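Local coordinates for protein alpha-amylase G-6 (PDB 2C3G) that probably binds starch through this family 26 carbohydrate-binding module, one domain of a larger amylase, at residues Y24-P29 with S59-F64. Residues are numbered along the deposited sequence; the frame is centred on the assembly and turned at random.
Sequences YYDTNP and SVRLLF
Y25 and R61 face each other as a hydrogen-bonded antiparallel pair: Y25 N donates to R61 O at 3.0 Å, and R61 N returns a bond to Y25 O at 3.2 Å. Further along, N28 and S59 form a second such pair, with S59 N to N28 O 3.1 Å. Between Y25 and N28 the register shifts by one residue, a beta bulge, with D26 and T27 both set against V60. A water links D26 O to S59 OG. Polar side chains add a salt bridge, D26 OD2 to R61 NH2 at 3.3 Å, whose hydrogen bond is weak and bent, the carboxylate and guanidinium planes turned 38° apart. R61 CB lies over one face of the Y25 ring, 3.6 Å from its centroid, a CH-pi contact. With CG between the backbone N and carbonyl carbon (chi1 56°), the Y25 ring folds across R61, while L63 CD1 meets its edge at CE1 and G79 N hydrogen-bonds its OH. A serine here would probably leave R61 CB without its aromatic cover and G79 N without the phenol oxygen. On the sheet face that carries Y24 and L62, V60 CG2 sits 3.7 Å from T27 CG2 and 3.9 Å from Y24 CD2; T27 CG2 also lies in plane at the edge of the Y24 ring. Y24 and V60 both reach I54 of strand 49-55, in the opposing sheet. The contact pairs edge strand 20-28 of a three-stranded antiparallel sheet with the middle strand 59-66 across a beta bulge, within the beta-sandwich of a starch-binding module.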
loop_
_atom_site.group_PDB
_atom_site.type_symbol
_atom_site.label_atom_id
_atom_site.label_comp_id
_atom_site.label_asym_id
_atom_site.label_seq_id
_atom_site.Cartn_x
_atom_site.Cartn_y
_atom_site.Cartn_z
ATOM N N TYR A 24 -5.915 -2.302 -3.017
ATOM C CA TYR A 24 -5.838 -1.368 -4.156
ATOM C C TYR A 24 -6.809 -1.737 -5.283
ATOM O O TYR A 24 -7.050 -2.911 -5.568
ATOM C CB TYR A 24 -4.411 -1.273 -4.721
ATOM C CG TYR A 24 -3.874 -2.576 -5.250
ATOM C CD1 TYR A 24 -3.257 -3.484 -4.395
ATOM C CD2 TYR A 24 -3.979 -2.904 -6.605
ATOM C CE1 TYR A 24 -2.774 -4.682 -4.857
ATOM C CE2 TYR A 24 -3.486 -4.111 -7.092
ATOM C CZ TYR A 24 -2.887 -5.003 -6.199
ATOM O OH TYR A 24 -2.378 -6.206 -6.641
ATOM N N TYR A 25 -7.348 -0.705 -5.924
ATOM C CA TYR A 25 -8.318 -0.872 -6.999
ATOM C C TYR A 25 -8.067 0.190 -8.084
ATOM O O TYR A 25 -7.014 0.827 -8.092
ATOM C CB TYR A 25 -9.756 -0.817 -6.446
ATOM C CG TYR A 25 -10.072 0.445 -5.672
ATOM C CD1 TYR A 25 -9.663 0.590 -4.355
ATOM C CD2 TYR A 25 -10.787 1.490 -6.254
ATOM C CE1 TYR A 25 -9.941 1.720 -3.636
ATOM C CE2 TYR A 25 -11.072 2.650 -5.530
ATOM C CZ TYR A 25 -10.647 2.754 -4.220
ATOM O OH TYR A 25 -10.894 3.881 -3.462
ATOM N N ASP A 26 -9.051 0.424 -8.954
ATOM C CA ASP A 26 -8.820 1.096 -10.236
ATOM C C ASP A 26 -7.354 1.409 -10.560
ATOM O O ASP A 26 -6.889 2.524 -10.453
ATOM C CB ASP A 26 -9.886 2.172 -10.661
ATOM C CG ASP A 26 -9.868 3.462 -9.829
ATOM O OD1 ASP A 26 -10.489 3.477 -8.738
ATOM O OD2 ASP A 26 -9.364 4.542 -10.236
ATOM N N THR A 27 -6.673 0.328 -10.923
ATOM C CA THR A 27 -5.319 0.292 -11.439
ATOM C C THR A 27 -5.298 0.790 -12.868
ATOM O O THR A 27 -6.266 0.605 -13.612
ATOM C CB THR A 27 -4.814 -1.183 -11.433
ATOM O OG1 THR A 27 -5.756 -2.024 -12.122
ATOM C CG2 THR A 27 -4.795 -1.774 -10.006
ATOM N N ASN A 28 -4.189 1.404 -13.258
ATOM C CA ASN A 28 -3.984 1.820 -14.642
ATOM C C ASN A 28 -2.480 1.708 -14.947
ATOM O O ASN A 28 -1.664 2.334 -14.264
ATOM C CB ASN A 28 -4.534 3.255 -14.864
ATOM C CG ASN A 28 -4.333 3.772 -16.309
ATOM O OD1 ASN A 28 -4.126 2.998 -17.243
ATOM N ND2 ASN A 28 -4.404 5.101 -16.483
ATOM N N PRO A 29 -2.088 0.876 -15.916
ATOM C CA PRO A 29 -2.993 0.024 -16.708
ATOM C C PRO A 29 -3.703 -1.025 -15.897
ATOM O O PRO A 29 -3.189 -1.448 -14.858
ATOM C CB PRO A 29 -2.062 -0.658 -17.706
ATOM C CG PRO A 29 -0.701 -0.521 -17.135
ATOM C CD PRO A 29 -0.683 0.720 -16.320
ATOM N N SER A 59 -0.662 4.040 -11.887
ATOM C CA SER A 59 -1.479 4.638 -10.836
ATOM C C SER A 59 -2.434 3.615 -10.253
ATOM O O SER A 59 -2.705 2.609 -10.886
ATOM C CB SER A 59 -2.187 5.920 -11.312
ATOM O OG SER A 59 -3.044 5.691 -12.408
ATOM N N VAL A 60 -2.935 3.894 -9.055
ATOM C CA VAL A 60 -3.671 2.953 -8.214
ATOM C C VAL A 60 -4.445 3.803 -7.229
ATOM O O VAL A 60 -4.163 5.002 -7.076
ATOM C CB VAL A 60 -2.684 1.993 -7.471
ATOM C CG1 VAL A 60 -2.740 2.106 -5.933
ATOM C CG2 VAL A 60 -2.824 0.583 -7.939
ATOM N N ARG A 61 -5.443 3.189 -6.593
ATOM C CA ARG A 61 -6.144 3.765 -5.459
ATOM C C ARG A 61 -5.919 2.785 -4.336
ATOM O O ARG A 61 -6.148 1.607 -4.521
ATOM C CB ARG A 61 -7.649 3.885 -5.753
ATOM C CG ARG A 61 -8.155 5.301 -5.856
ATOM C CD ARG A 61 -8.894 5.579 -7.133
ATOM N NE ARG A 61 -9.532 6.902 -7.111
ATOM C CZ ARG A 61 -9.422 7.821 -8.069
ATOM N NH1 ARG A 61 -10.036 8.978 -7.938
ATOM N NH2 ARG A 61 -8.691 7.602 -9.149
ATOM N N LEU A 62 -5.463 3.254 -3.175
ATOM C CA LEU A 62 -5.090 2.308 -2.114
ATOM C C LEU A 62 -5.535 2.596 -0.667
ATOM O O LEU A 62 -5.713 3.734 -0.245
ATOM C CB LEU A 62 -3.581 1.998 -2.177
ATOM C CG LEU A 62 -2.565 3.090 -1.793
ATOM C CD1 LEU A 62 -2.385 3.156 -0.282
ATOM C CD2 LEU A 62 -1.245 2.850 -2.505
ATOM N N LEU A 63 -5.709 1.523 0.087
ATOM C CA LEU A 63 -5.895 1.626 1.533
ATOM C C LEU A 63 -4.995 0.604 2.222
ATOM O O LEU A 63 -4.740 -0.462 1.685
ATOM C CB LEU A 63 -7.358 1.363 1.926
ATOM C CG LEU A 63 -8.462 2.265 1.371
ATOM C CD1 LEU A 63 -9.251 1.535 0.283
ATOM C CD2 LEU A 63 -9.387 2.715 2.468
ATOM N N PHE A 64 -4.533 0.949 3.414
ATOM C CA PHE A 64 -3.882 0.006 4.315
ATOM C C PHE A 64 -4.934 -0.615 5.222
ATOM O O PHE A 64 -5.932 0.027 5.555
ATOM C CB PHE A 64 -2.809 0.722 5.142
ATOM C CG PHE A 64 -1.808 1.451 4.298
ATOM C CD1 PHE A 64 -0.892 0.739 3.529
ATOM C CD2 PHE A 64 -1.817 2.838 4.226
ATOM C CE1 PHE A 64 0.025 1.406 2.710
ATOM C CE2 PHE A 64 -0.897 3.521 3.413
ATOM C CZ PHE A 64 0.020 2.806 2.650
HETATM O O HOH W 1 -5.469 4.941 -11.573
#